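Local coordinates for protein chitinase (Chromobacterium violaceum, PDB 4TXG) that probably binds chitin and hydrolyses its glycosidic bonds, as a family GH18 chitinase built on a TIM barrel, at residues Phe313-Ser318 with Gly374-Gly379; Gly253-Thr258 with Gly323-Trp328; Tyr555-Asn560 with Asp581-Ala586; Ala411-Asp416 with Ala562-Trp567. All coordinates share one frame; numbering follows the deposited sequence.

Contact 1 (Phe313-Ser318 with Gly374-Gly379); sequences FEYPTS and GYLLRG. With CS (cesium ion), chain D.
Y315 and L376 meet at the ends of strands of the TIM barrel, where the loop leaving strand 308-312 packs against the short, weakly bonded helix 374-377 that follows strand 365-371. L376 puts CD1 3.5 Å from the centroid of the Y315 ring, almost on the ring normal, as a CH-pi contact. E314 CB lies over the opposite face, so the tyrosine is clamped between two aliphatic groups. The peptide bond before Y315 is cis, and with CG anti to the carbonyl carbon (chi1 -61°) the ring is turned toward the leucine. A branched, flexible leucine suits this spot, since one methyl can sit over the ring while CD2 reaches the methyl of T317.

T317 supplies the polar link. Its OG1, opposite the backbone N across the CA-CB bond (chi1 -177°), donates to L376 O over 2.8 Å, in the carbonyl plane and on a lone pair. That oxygen also receives G379 N. Having no side chain, G379 lets T317 OG1 come within 3.3 Å of its CA, and G379 O accepts S318 N at 2.9 Å with an N-H...O angle of 166°.

E314 ends the GH18 signature DxxDxDxE. Both its carboxylate oxygens bind a cesium ion, which M395 SD also binds, and a water that also binds the ion is hydrogen-bonded to Y315 OH at 2.8 Å.

Contact 2 (Gly253-Thr258 with Gly323-Trp328); sequences GGWAET and GNPLDW
The indole of W255 lies flat against N324. CB leads out with CG anti to the backbone N (chi1 -173°), and that torsion lays the ring along the neighbouring loop. CG is 4.0 Å from N324 ND2; CD1 and NE1 come closer, with NE1 at 3.5 Å from ND2. Here amide and indole planes are only 18° apart, a stack that the flat side-chain amide of asparagine suits well. Further out, N324 CB sits over the face of the six-membered ring, 4.0 Å from its centroid, as a CH-pi contact, and the backbone of N324 continues over the rim: CZ2 is 3.5 Å from N324 CA, and CH2 is 3.3 Å from N324 N. P325 CD adds a looser contact with CZ2.

Both segments lie at the ends of barrel strands, 247-253 and 308-312, on the rim where GH18 chitinases carry their substrate cleft, and W255 also touches E314 and Y315. N324 ND2 donates to W255 O over 2.9 Å from above the carbonyl plane, while its OD1 closes an Asx turn by accepting L326 N. A water donates to both W255 O and D327 OD2, whereas D327 OD1 pairs with R268.

Contact 3 (Tyr555-Asn560 with Asp581-Ala586); sequences YQRNYN and DEQSIA. With CS (cesium ion), chain C.
R557 and D581 approach from opposite directions with their flat groups nearly coplanar, 18° apart. The arginine, extended from CG to NE, grips the carboxylate side-on: NE donates to D581 OD2 at 2.8 Å and NH2 to D581 OD1 at 3.1 Å, each oxygen using its syn lone pair. In almost the same plane, NH2 reaches Q583 OE1, also at 2.8 Å, and a water joins NH1 to that oxygen. Arginine fits because its planar edge can serve acid and amide together.

D581 is the N-cap of helix 582-594. Its OD1 accepts Q583 N, and S584 OG accepts D581 N at 3.1 Å to complete a capping box; K526 is a second cationic partner of OD2. Strand 556-560 edges a four-stranded antiparallel sheet, consistent with the insertion domain many GH18 chitinases carry between the last two barrel strands; the contact joins that strand to the N-terminal end of the helix, which leads on to barrel strand 599-603.

The amide of Q583 stacks on one face of Y559, planes 5° apart, with CD above the ring centre and Q583 NE2 3.4 Å from Y559 CD2. The tyrosine hydroxyl passes S584, its OH 3.3 Å from S584 CA, to hydrogen-bond Q587.

Contact 4 (Ala411-Asp416 with Ala562-Trp567); sequences AALYDD and ALAAPW
The backbones of 411-416 and 562-567 come together at one direct hydrogen bond, L413 N to L563 O at 2.8 Å, with the CA atoms of Y414 and L563 nearest each other at 5.1 Å. A water extends this link by donating to both D415 O and A562 O.

L563 carries most of the side-chain contact. CG stands anti to the carbonyl carbon (chi1 -63°), which places CD2 3.4 Å from Y414 O and 3.6 Å from D416 CG, near A412 CB. CD1 touches D416 OD2, so the leucine covers one side of a carboxylate whose oxygens are already engaged, OD1 by K418 N and OD2 by W479 NE1. The small side chain of A564 lets its CB come to 3.7 Å from L413 CB. A562 O lies 3.3 Å from Y414 CB, in the plane of the ring at its edge, while L413 CG sits over a face of the same ring.

A564 and A565 both face N560. This is the G1 beta bulge of the hairpin joining strands 556-560 and 565-570, with A564 (phi 50°), in a left-handed conformation usually taken by glycine, at its first position and packed on the loop after barrel strand 391-395.

How the contacts relate
All four contacts lie within the GH18 range, in two pairs; contacts 1 and 2 close along the chain before contacts 3 and 4 open. Contacts 1 and 2 have centres 13 Å apart and interleave: both draw on the loop after strand 308-312 and lie at the ends of barrel strands, linked by a probable hydrogen bond from E314 N to T258 OG1. Contacts 3 and 4 also interleave, centres 10 Å apart, and share the hairpin of strands 556-560 and 565-570, neighbours in one antiparallel sheet. The pairs do not touch; the centres of contacts 2 and 3 are about 32 Å apart. Contact 4 nevertheless packs the later hairpin against a loop of the barrel, after strand 391-395.

Contact 1 (Phe313-Ser318 with Gly374-Gly379)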
loop_
_atom_site.group_PDB
_atom_site.type_symbol
_atom_site.label_atom_id
_atom_site.label_comp_id
_atom_site.label_asym_id
_atom_site.label_seq_id
_atom_site.Cartn_x
_atom_site.Cartn_y
_atom_site.Cartn_z
ATOM N N PHE A 313 2.678 4.584 -7.463
ATOM C CA PHE A 313 3.879 4.434 -8.282
ATOM C C PHE A 313 4.397 3.003 -8.122
ATOM O O PHE A 313 4.911 2.643 -7.059
ATOM C CB PHE A 313 4.890 5.509 -7.822
ATOM C CG PHE A 313 6.205 5.578 -8.582
ATOM C CD1 PHE A 313 6.633 4.586 -9.463
ATOM C CD2 PHE A 313 7.042 6.667 -8.363
ATOM C CE1 PHE A 313 7.868 4.688 -10.116
ATOM C CE2 PHE A 313 8.268 6.788 -9.021
ATOM C CZ PHE A 313 8.684 5.790 -9.891
ATOM N N GLU A 314 4.239 2.179 -9.161
ATOM C CA GLU A 314 4.649 0.778 -9.087
ATOM C C GLU A 314 5.808 0.487 -10.049
ATOM O O GLU A 314 5.558 0.134 -11.204
ATOM C CB GLU A 314 3.454 -0.152 -9.395
ATOM C CG GLU A 314 2.220 0.124 -8.495
ATOM C CD GLU A 314 1.065 -0.879 -8.640
ATOM O OE1 GLU A 314 1.183 -1.882 -9.372
ATOM O OE2 GLU A 314 0.016 -0.654 -8.003
ATOM N N TYR A 315 7.069 0.601 -9.607
ATOM C CA TYR A 315 7.484 0.901 -8.224
ATOM C C TYR A 315 8.782 1.683 -8.239
ATOM O O TYR A 315 9.613 1.456 -9.117
ATOM C CB TYR A 315 7.744 -0.376 -7.417
ATOM C CG TYR A 315 6.551 -1.260 -7.270
ATOM C CD1 TYR A 315 5.632 -1.036 -6.262
ATOM C CD2 TYR A 315 6.338 -2.311 -8.151
ATOM C CE1 TYR A 315 4.533 -1.843 -6.124
ATOM C CE2 TYR A 315 5.235 -3.115 -8.029
ATOM C CZ TYR A 315 4.337 -2.876 -7.012
ATOM O OH TYR A 315 3.237 -3.688 -6.882
ATOM N N PRO A 316 8.991 2.550 -7.236
ATOM C CA PRO A 316 10.257 3.278 -7.128
ATOM C C PRO A 316 11.315 2.442 -6.409
ATOM O O PRO A 316 11.822 2.834 -5.353
ATOM C CB PRO A 316 9.874 4.512 -6.306
ATOM C CG PRO A 316 8.812 3.977 -5.360
ATOM C CD PRO A 316 8.025 2.968 -6.197
ATOM N N THR A 317 11.638 1.284 -6.969
ATOM C CA THR A 317 12.582 0.402 -6.308
ATOM C C THR A 317 13.822 0.179 -7.165
ATOM O O THR A 317 13.757 0.211 -8.399
ATOM C CB THR A 317 11.931 -0.954 -5.967
ATOM O OG1 THR A 317 12.858 -1.775 -5.248
ATOM C CG2 THR A 317 11.470 -1.684 -7.225
ATOM N N SER A 318 14.953 -0.055 -6.505
ATOM C CA SER A 318 16.202 -0.294 -7.210
ATOM C C SER A 318 16.423 -1.774 -7.583
ATOM O O SER A 318 17.485 -2.111 -8.105
ATOM C CB SER A 318 17.382 0.201 -6.368
ATOM O OG SER A 318 17.553 -0.607 -5.207
ATOM N N GLY A 374 8.416 -8.015 0.445
ATOM C CA GLY A 374 9.742 -7.847 1.006
ATOM C C GLY A 374 10.812 -7.781 -0.070
ATOM O O GLY A 374 11.868 -7.181 0.136
ATOM N N TYR A 375 10.542 -8.395 -1.221
ATOM C CA TYR A 375 11.468 -8.313 -2.345
ATOM C C TYR A 375 11.547 -6.878 -2.882
ATOM O O TYR A 375 12.637 -6.311 -2.997
ATOM C CB TYR A 375 11.043 -9.281 -3.452
ATOM C CG TYR A 375 11.550 -8.921 -4.839
ATOM C CD1 TYR A 375 12.851 -9.214 -5.233
ATOM C CD2 TYR A 375 10.707 -8.297 -5.762
ATOM C CE1 TYR A 375 13.303 -8.894 -6.509
ATOM C CE2 TYR A 375 11.150 -7.967 -7.032
ATOM C CZ TYR A 375 12.449 -8.269 -7.400
ATOM O OH TYR A 375 12.884 -7.943 -8.662
ATOM N N LEU A 376 10.396 -6.289 -3.198
ATOM C CA LEU A 376 10.378 -4.905 -3.686
ATOM C C LEU A 376 11.005 -3.948 -2.679
ATOM O O LEU A 376 11.762 -3.053 -3.048
ATOM C CB LEU A 376 8.948 -4.455 -3.997
ATOM C CG LEU A 376 8.237 -5.184 -5.138
ATOM C CD1 LEU A 376 6.791 -4.714 -5.293
ATOM C CD2 LEU A 376 9.001 -4.990 -6.442
ATOM N N LEU A 377 10.689 -4.141 -1.403
ATOM C CA LEU A 377 11.150 -3.221 -0.369
ATOM C C LEU A 377 12.653 -3.307 -0.141
ATOM O O LEU A 377 13.258 -2.373 0.399
ATOM C CB LEU A 377 10.397 -3.491 0.935
ATOM C CG LEU A 377 8.924 -3.061 0.926
ATOM C CD1 LEU A 377 8.202 -3.642 2.138
ATOM C CD2 LEU A 377 8.749 -1.536 0.883
ATOM N N ARG A 378 13.270 -4.410 -0.567
ATOM C CA ARG A 378 14.719 -4.533 -0.402
ATOM C C ARG A 378 15.439 -3.465 -1.235
ATOM O O ARG A 378 16.573 -3.097 -0.945
ATOM C CB ARG A 378 15.197 -5.933 -0.790
ATOM C CG ARG A 378 16.682 -6.171 -0.544
ATOM C CD ARG A 378 17.034 -7.637 -0.742
ATOM N NE ARG A 378 16.355 -8.502 0.220
ATOM C CZ ARG A 378 16.900 -8.943 1.351
ATOM N NH1 ARG A 378 18.135 -8.597 1.677
ATOM N NH2 ARG A 378 16.206 -9.743 2.158
ATOM N N GLY A 379 14.762 -2.956 -2.260
ATOM C CA GLY A 379 15.331 -1.915 -3.097
ATOM C C GLY A 379 14.789 -0.527 -2.794
ATOM O O GLY A 379 14.939 0.380 -3.601
HETATM CS CS CS D . -0.900 -3.523 -7.500
HETATM O O HOH W 1 1.593 -4.854 -8.789
HETATM O O HOH W 2 -2.487 -4.724 -10.258
HETATM O O HOH W 3 -4.010 -2.458 -6.494
HETATM O O HOH W 4 -2.851 -0.869 -7.764
HETATM O O HOH W 5 -1.229 -6.170 -7.081
#

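Contact 2 (Gly253-Thr258 with Gly323-Trp328)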
loop_
_atom_site.group_PDB
_atom_site.type_symbol
_atom_site.label_atom_id
_atom_site.label_comp_id
_atom_site.label_asym_id
_atom_site.label_seq_id
_atom_site.Cartn_x
_atom_site.Cartn_y
_atom_site.Cartn_z
ATOM N N GLY A 253 -1.380 6.301 -11.312
ATOM C CA GLY A 253 -0.460 5.219 -11.633
ATOM C C GLY A 253 -1.124 3.856 -11.757
ATOM O O GLY A 253 -1.949 3.627 -12.646
ATOM N N GLY A 254 -0.760 2.945 -10.864
ATOM C CA GLY A 254 -1.196 1.566 -10.971
ATOM C C GLY A 254 -0.231 0.774 -11.829
ATOM O O GLY A 254 0.735 1.326 -12.347
ATOM N N TRP A 255 -0.505 -0.515 -12.007
ATOM C CA TRP A 255 0.426 -1.400 -12.704
ATOM C C TRP A 255 0.585 -1.013 -14.176
ATOM O O TRP A 255 1.701 -0.959 -14.690
ATOM C CB TRP A 255 -0.032 -2.857 -12.577
ATOM C CG TRP A 255 0.944 -3.894 -13.127
ATOM C CD1 TRP A 255 0.708 -4.777 -14.146
ATOM C CD2 TRP A 255 2.284 -4.155 -12.677
ATOM N NE1 TRP A 255 1.813 -5.562 -14.359
ATOM C CE2 TRP A 255 2.793 -5.205 -13.474
ATOM C CE3 TRP A 255 3.103 -3.601 -11.688
ATOM C CZ2 TRP A 255 4.081 -5.718 -13.301
ATOM C CZ3 TRP A 255 4.388 -4.110 -11.521
ATOM C CH2 TRP A 255 4.863 -5.154 -12.330
ATOM N N ALA A 256 -0.528 -0.722 -14.840
ATOM C CA ALA A 256 -0.514 -0.448 -16.278
ATOM C C ALA A 256 -0.080 0.974 -16.623
ATOM O O ALA A 256 0.514 1.208 -17.684
ATOM C CB ALA A 256 -1.902 -0.719 -16.882
ATOM N N GLU A 257 -0.383 1.935 -15.756
ATOM C CA GLU A 257 -0.126 3.332 -16.120
ATOM C C GLU A 257 0.841 4.055 -15.178
ATOM O O GLU A 257 0.855 5.284 -15.104
ATOM C CB GLU A 257 -1.444 4.098 -16.209
ATOM C CG GLU A 257 -2.336 3.597 -17.353
ATOM C CD GLU A 257 -3.522 4.516 -17.637
ATOM O OE1 GLU A 257 -4.473 4.532 -16.827
ATOM O OE2 GLU A 257 -3.506 5.214 -18.676
ATOM N N THR A 258 1.675 3.298 -14.484
ATOM C CA THR A 258 2.802 3.911 -13.784
ATOM C C THR A 258 3.814 4.466 -14.791
ATOM O O THR A 258 4.373 5.545 -14.586
ATOM C CB THR A 258 3.495 2.905 -12.837
ATOM O OG1 THR A 258 2.756 2.836 -11.610
ATOM C CG2 THR A 258 4.925 3.333 -12.530
ATOM N N GLY A 323 9.847 -3.593 -12.243
ATOM C CA GLY A 323 8.740 -2.856 -12.816
ATOM C C GLY A 323 7.898 -3.696 -13.766
ATOM O O GLY A 323 8.248 -4.841 -14.078
ATOM N N ASN A 324 6.767 -3.138 -14.194
ATOM C CA ASN A 324 6.010 -3.678 -15.322
ATOM C C ASN A 324 7.004 -3.877 -16.460
ATOM O O ASN A 324 7.761 -2.957 -16.762
ATOM C CB ASN A 324 4.879 -2.711 -15.708
ATOM C CG ASN A 324 3.928 -3.271 -16.759
ATOM O OD1 ASN A 324 4.341 -3.924 -17.717
ATOM N ND2 ASN A 324 2.638 -2.977 -16.600
ATOM N N PRO A 325 7.046 -5.084 -17.064
ATOM C CA PRO A 325 8.021 -5.322 -18.141
ATOM C C PRO A 325 7.981 -4.255 -19.240
ATOM O O PRO A 325 8.999 -3.973 -19.868
ATOM C CB PRO A 325 7.601 -6.684 -18.697
ATOM C CG PRO A 325 6.972 -7.374 -17.543
ATOM C CD PRO A 325 6.259 -6.294 -16.757
ATOM N N LEU A 326 6.811 -3.663 -19.451
ATOM C CA LEU A 326 6.651 -2.593 -20.433
ATOM C C LEU A 326 7.430 -1.322 -20.069
ATOM O O LEU A 326 7.623 -0.445 -20.913
ATOM C CB LEU A 326 5.164 -2.254 -20.587
ATOM C CG LEU A 326 4.304 -3.375 -21.172
ATOM C CD1 LEU A 326 2.843 -2.970 -21.127
ATOM C CD2 LEU A 326 4.742 -3.668 -22.588
ATOM N N ASP A 327 7.857 -1.226 -18.812
ATOM C CA ASP A 327 8.557 -0.052 -18.297
ATOM C C ASP A 327 10.069 -0.237 -18.129
ATOM O O ASP A 327 10.758 0.695 -17.726
ATOM C CB ASP A 327 7.976 0.343 -16.937
ATOM C CG ASP A 327 6.519 0.721 -17.014
ATOM O OD1 ASP A 327 6.062 1.091 -18.115
ATOM O OD2 ASP A 327 5.832 0.662 -15.969
ATOM N N TRP A 328 10.587 -1.425 -18.420
ATOM C CA TRP A 328 11.982 -1.726 -18.068
ATOM C C TRP A 328 13.015 -0.816 -18.725
ATOM O O TRP A 328 14.044 -0.516 -18.115
ATOM C CB TRP A 328 12.308 -3.184 -18.399
ATOM C CG TRP A 328 11.692 -4.144 -17.439
ATOM C CD1 TRP A 328 10.997 -3.839 -16.305
ATOM C CD2 TRP A 328 11.702 -5.575 -17.533
ATOM N NE1 TRP A 328 10.579 -4.992 -15.681
ATOM C CE2 TRP A 328 10.997 -6.070 -16.415
ATOM C CE3 TRP A 328 12.242 -6.485 -18.451
ATOM C CZ2 TRP A 328 10.815 -7.434 -16.191
ATOM C CZ3 TRP A 328 12.057 -7.843 -18.228
ATOM C CH2 TRP A 328 11.348 -8.303 -17.108
HETATM O O HOH W 6 3.149 0.981 -15.961
#

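Contact 3 (Tyr555-Asn560 with Asp581-Ala586)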
loop_
_atom_site.group_PDB
_atom_site.type_symbol
_atom_site.label_atom_id
_atom_site.label_comp_id
_atom_site.label_asym_id
_atom_site.label_seq_id
_atom_site.Cartn_x
_atom_site.Cartn_y
_atom_site.Cartn_z
ATOM N N TYR A 555 -16.370 -27.089 -7.070
ATOM C CA TYR A 555 -15.495 -26.131 -6.404
ATOM C C TYR A 555 -15.685 -26.215 -4.894
ATOM O O TYR A 555 -16.664 -25.693 -4.354
ATOM C CB TYR A 555 -15.769 -24.706 -6.895
ATOM C CG TYR A 555 -15.457 -24.473 -8.363
ATOM C CD1 TYR A 555 -16.378 -24.802 -9.350
ATOM C CD2 TYR A 555 -14.246 -23.909 -8.756
ATOM C CE1 TYR A 555 -16.106 -24.574 -10.690
ATOM C CE2 TYR A 555 -13.961 -23.678 -10.095
ATOM C CZ TYR A 555 -14.897 -24.014 -11.055
ATOM O OH TYR A 555 -14.621 -23.794 -12.389
ATOM N N GLN A 556 -14.755 -26.876 -4.215
ATOM C CA GLN A 556 -14.864 -27.072 -2.772
ATOM C C GLN A 556 -14.179 -25.947 -2.009
ATOM O O GLN A 556 -12.999 -25.672 -2.229
ATOM C CB GLN A 556 -14.258 -28.417 -2.371
ATOM C CG GLN A 556 -14.144 -28.617 -0.875
ATOM C CD GLN A 556 -13.165 -29.718 -0.510
ATOM O OE1 GLN A 556 -11.988 -29.673 -0.888
ATOM N NE2 GLN A 556 -13.646 -30.718 0.224
ATOM N N ARG A 557 -14.905 -25.294 -1.106
ATOM C CA ARG A 557 -14.276 -24.247 -0.302
ATOM C C ARG A 557 -13.409 -24.850 0.793
ATOM O O ARG A 557 -13.820 -25.773 1.501
ATOM C CB ARG A 557 -15.321 -23.315 0.315
ATOM C CG ARG A 557 -14.710 -22.178 1.145
ATOM C CD ARG A 557 -15.792 -21.276 1.711
ATOM N NE ARG A 557 -15.239 -20.201 2.534
ATOM C CZ ARG A 557 -14.845 -20.353 3.797
ATOM N NH1 ARG A 557 -14.920 -21.544 4.392
ATOM N NH2 ARG A 557 -14.370 -19.312 4.464
ATOM N N ASN A 558 -12.195 -24.320 0.897
ATOM C CA ASN A 558 -11.238 -24.692 1.922
ATOM C C ASN A 558 -10.908 -23.470 2.747
ATOM O O ASN A 558 -11.027 -22.349 2.266
ATOM C CB ASN A 558 -9.958 -25.246 1.296
ATOM C CG ASN A 558 -10.120 -26.655 0.785
ATOM O OD1 ASN A 558 -9.592 -27.599 1.373
ATOM N ND2 ASN A 558 -10.861 -26.811 -0.307
ATOM N N TYR A 559 -10.488 -23.672 3.988
ATOM C CA TYR A 559 -10.038 -22.536 4.786
ATOM C C TYR A 559 -8.865 -22.954 5.643
ATOM O O TYR A 559 -8.858 -24.042 6.220
ATOM C CB TYR A 559 -11.165 -21.990 5.672
ATOM C CG TYR A 559 -10.843 -20.630 6.274
ATOM C CD1 TYR A 559 -11.062 -19.470 5.549
ATOM C CD2 TYR A 559 -10.321 -20.511 7.558
ATOM C CE1 TYR A 559 -10.772 -18.217 6.075
ATOM C CE2 TYR A 559 -10.020 -19.253 8.097
ATOM C CZ TYR A 559 -10.255 -18.116 7.348
ATOM O OH TYR A 559 -9.977 -16.865 7.856
ATOM N N ASN A 560 -7.870 -22.080 5.726
ATOM C CA ASN A 560 -6.728 -22.316 6.588
ATOM C C ASN A 560 -6.618 -21.167 7.591
ATOM O O ASN A 560 -6.311 -20.039 7.212
ATOM C CB ASN A 560 -5.458 -22.454 5.733
ATOM C CG ASN A 560 -4.223 -22.776 6.551
ATOM O OD1 ASN A 560 -3.863 -22.044 7.464
ATOM N ND2 ASN A 560 -3.560 -23.875 6.208
ATOM N N ASP A 581 -13.385 -13.937 1.768
ATOM C CA ASP A 581 -14.817 -13.864 2.072
ATOM C C ASP A 581 -15.056 -13.539 3.541
ATOM O O ASP A 581 -14.158 -13.035 4.215
ATOM C CB ASP A 581 -15.557 -15.149 1.632
ATOM C CG ASP A 581 -15.098 -16.419 2.351
ATOM O OD1 ASP A 581 -14.548 -16.363 3.474
ATOM O OD2 ASP A 581 -15.333 -17.515 1.777
ATOM N N GLU A 582 -16.264 -13.793 4.036
ATOM C CA GLU A 582 -16.615 -13.263 5.350
ATOM C C GLU A 582 -15.755 -13.844 6.467
ATOM O O GLU A 582 -15.490 -13.174 7.468
ATOM C CB GLU A 582 -18.095 -13.500 5.640
ATOM C CG GLU A 582 -18.995 -12.696 4.710
ATOM C CD GLU A 582 -20.333 -13.364 4.443
ATOM O OE1 GLU A 582 -20.463 -14.076 3.413
ATOM O OE2 GLU A 582 -21.261 -13.159 5.254
ATOM N N GLN A 583 -15.301 -15.081 6.301
ATOM C CA GLN A 583 -14.514 -15.697 7.366
ATOM C C GLN A 583 -13.140 -15.039 7.468
ATOM O O GLN A 583 -12.670 -14.742 8.574
ATOM C CB GLN A 583 -14.367 -17.210 7.151
ATOM C CG GLN A 583 -13.730 -17.922 8.359
ATOM C CD GLN A 583 -13.733 -19.435 8.216
ATOM O OE1 GLN A 583 -14.151 -19.966 7.188
ATOM N NE2 GLN A 583 -13.271 -20.136 9.253
ATOM N N SER A 584 -12.498 -14.792 6.325
ATOM C CA SER A 584 -11.157 -14.217 6.352
ATOM C C SER A 584 -11.200 -12.723 6.660
ATOM O O SER A 584 -10.320 -12.208 7.354
ATOM C CB SER A 584 -10.416 -14.469 5.032
ATOM O OG SER A 584 -11.143 -14.029 3.897
ATOM N N ILE A 585 -12.224 -12.033 6.160
ATOM C CA ILE A 585 -12.403 -10.626 6.490
ATOM C C ILE A 585 -12.625 -10.465 8.003
ATOM O O ILE A 585 -12.068 -9.552 8.608
ATOM C CB ILE A 585 -13.582 -9.989 5.690
ATOM C CG1 ILE A 585 -13.223 -9.897 4.201
ATOM C CG2 ILE A 585 -13.921 -8.598 6.229
ATOM C CD1 ILE A 585 -11.959 -9.093 3.908
ATOM N N ALA A 586 -13.395 -11.362 8.621
ATOM C CA ALA A 586 -13.632 -11.245 10.062
ATOM C C ALA A 586 -12.342 -11.466 10.841
ATOM O O ALA A 586 -12.071 -10.776 11.832
ATOM C CB ALA A 586 -14.700 -12.226 10.520
HETATM CS CS CS C . -19.303 -27.052 -3.789
HETATM O O HOH W 7 -14.409 -22.639 7.134
#

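Contact 4 (Ala411-Asp416 with Ala562-Trp567)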
loop_
_atom_site.group_PDB
_atom_site.type_symbol
_atom_site.label_atom_id
_atom_site.label_comp_id
_atom_site.label_asym_id
_atom_site.label_seq_id
_atom_site.Cartn_x
_atom_site.Cartn_y
_atom_site.Cartn_z
ATOM N N ALA A 411 -3.445 -13.263 -0.311
ATOM C CA ALA A 411 -3.324 -12.248 0.728
ATOM C C ALA A 411 -3.268 -12.863 2.126
ATOM O O ALA A 411 -4.035 -12.478 3.001
ATOM C CB ALA A 411 -4.494 -11.276 0.630
ATOM N N ALA A 412 -2.378 -13.830 2.330
ATOM C CA ALA A 412 -2.260 -14.451 3.652
ATOM C C ALA A 412 -2.077 -13.408 4.757
ATOM O O ALA A 412 -1.302 -12.468 4.605
ATOM C CB ALA A 412 -1.090 -15.441 3.671
ATOM N N LEU A 413 -2.788 -13.570 5.871
ATOM C CA LEU A 413 -2.564 -12.692 7.024
ATOM C C LEU A 413 -1.215 -12.984 7.689
ATOM O O LEU A 413 -0.476 -12.065 8.048
ATOM C CB LEU A 413 -3.680 -12.858 8.056
ATOM C CG LEU A 413 -3.541 -12.052 9.349
ATOM C CD1 LEU A 413 -3.446 -10.562 9.052
ATOM C CD2 LEU A 413 -4.710 -12.340 10.284
ATOM N N TYR A 414 -0.927 -14.271 7.865
ATOM C CA TYR A 414 0.269 -14.736 8.570
ATOM C C TYR A 414 1.132 -15.678 7.742
ATOM O O TYR A 414 0.668 -16.280 6.781
ATOM C CB TYR A 414 -0.117 -15.511 9.831
ATOM C CG TYR A 414 -0.811 -14.756 10.936
ATOM C CD1 TYR A 414 -0.385 -13.493 11.332
ATOM C CD2 TYR A 414 -1.859 -15.351 11.636
ATOM C CE1 TYR A 414 -1.006 -12.828 12.374
ATOM C CE2 TYR A 414 -2.490 -14.697 12.672
ATOM C CZ TYR A 414 -2.055 -13.441 13.041
ATOM O OH TYR A 414 -2.681 -12.800 14.082
ATOM N N ASP A 415 2.377 -15.838 8.171
ATOM C CA ASP A 415 3.226 -16.935 7.722
ATOM C C ASP A 415 2.797 -18.239 8.425
ATOM O O ASP A 415 2.404 -18.196 9.595
ATOM C CB ASP A 415 4.684 -16.618 8.034
ATOM C CG ASP A 415 5.635 -17.652 7.465
ATOM O OD1 ASP A 415 5.918 -17.583 6.250
ATOM O OD2 ASP A 415 6.073 -18.531 8.229
ATOM N N ASP A 416 2.863 -19.374 7.722
ATOM C CA ASP A 416 2.561 -20.687 8.326
ATOM C C ASP A 416 3.779 -21.611 8.278
ATOM O O ASP A 416 3.685 -22.802 8.590
ATOM C CB ASP A 416 1.345 -21.357 7.637
ATOM C CG ASP A 416 1.638 -21.857 6.206
ATOM O OD1 ASP A 416 2.688 -21.513 5.620
ATOM O OD2 ASP A 416 0.785 -22.597 5.651
ATOM N N ALA A 562 -4.469 -20.680 9.996
ATOM C CA ALA A 562 -3.102 -20.221 10.228
ATOM C C ALA A 562 -2.748 -19.112 9.245
ATOM O O ALA A 562 -1.955 -18.221 9.544
ATOM C CB ALA A 562 -2.116 -21.393 10.112
ATOM N N LEU A 563 -3.360 -19.163 8.065
ATOM C CA LEU A 563 -3.106 -18.183 7.016
ATOM C C LEU A 563 -4.199 -17.117 6.922
ATOM O O LEU A 563 -4.019 -16.105 6.255
ATOM C CB LEU A 563 -2.988 -18.891 5.660
ATOM C CG LEU A 563 -1.839 -19.890 5.504
ATOM C CD1 LEU A 563 -2.034 -20.786 4.277
ATOM C CD2 LEU A 563 -0.529 -19.120 5.423
ATOM N N ALA A 564 -5.321 -17.365 7.594
ATOM C CA ALA A 564 -6.569 -16.619 7.393
ATOM C C ALA A 564 -6.920 -16.549 5.906
ATOM O O ALA A 564 -7.199 -15.479 5.367
ATOM C CB ALA A 564 -6.483 -15.212 8.001
ATOM N N ALA A 565 -6.916 -17.707 5.258
ATOM C CA ALA A 565 -7.074 -17.774 3.807
ATOM C C ALA A 565 -8.108 -18.813 3.376
ATOM O O ALA A 565 -7.983 -19.990 3.697
ATOM C CB ALA A 565 -5.740 -18.074 3.158
ATOM N N PRO A 566 -9.148 -18.369 2.656
ATOM C CA PRO A 566 -10.062 -19.295 1.992
ATOM C C PRO A 566 -9.641 -19.521 0.546
ATOM O O PRO A 566 -8.976 -18.673 -0.052
ATOM C CB PRO A 566 -11.412 -18.569 2.061
ATOM C CG PRO A 566 -11.041 -17.086 2.040
ATOM C CD PRO A 566 -9.590 -16.967 2.529
ATOM N N TRP A 567 -10.039 -20.656 -0.013
ATOM C CA TRP A 567 -9.875 -20.884 -1.431
ATOM C C TRP A 567 -10.856 -21.915 -1.931
ATOM O O TRP A 567 -11.523 -22.603 -1.152
ATOM C CB TRP A 567 -8.451 -21.324 -1.771
ATOM C CG TRP A 567 -8.015 -22.699 -1.304
ATOM C CD1 TRP A 567 -7.999 -23.856 -2.038
ATOM C CD2 TRP A 567 -7.461 -23.034 -0.024
ATOM N NE1 TRP A 567 -7.483 -24.889 -1.286
ATOM C CE2 TRP A 567 -7.131 -24.403 -0.045
ATOM C CE3 TRP A 567 -7.213 -22.302 1.147
ATOM C CZ2 TRP A 567 -6.583 -25.066 1.053
ATOM C CZ3 TRP A 567 -6.663 -22.957 2.242
ATOM C CH2 TRP A 567 -6.351 -24.323 2.186
HETATM O O HOH W 8 0.221 -18.716 11.132
#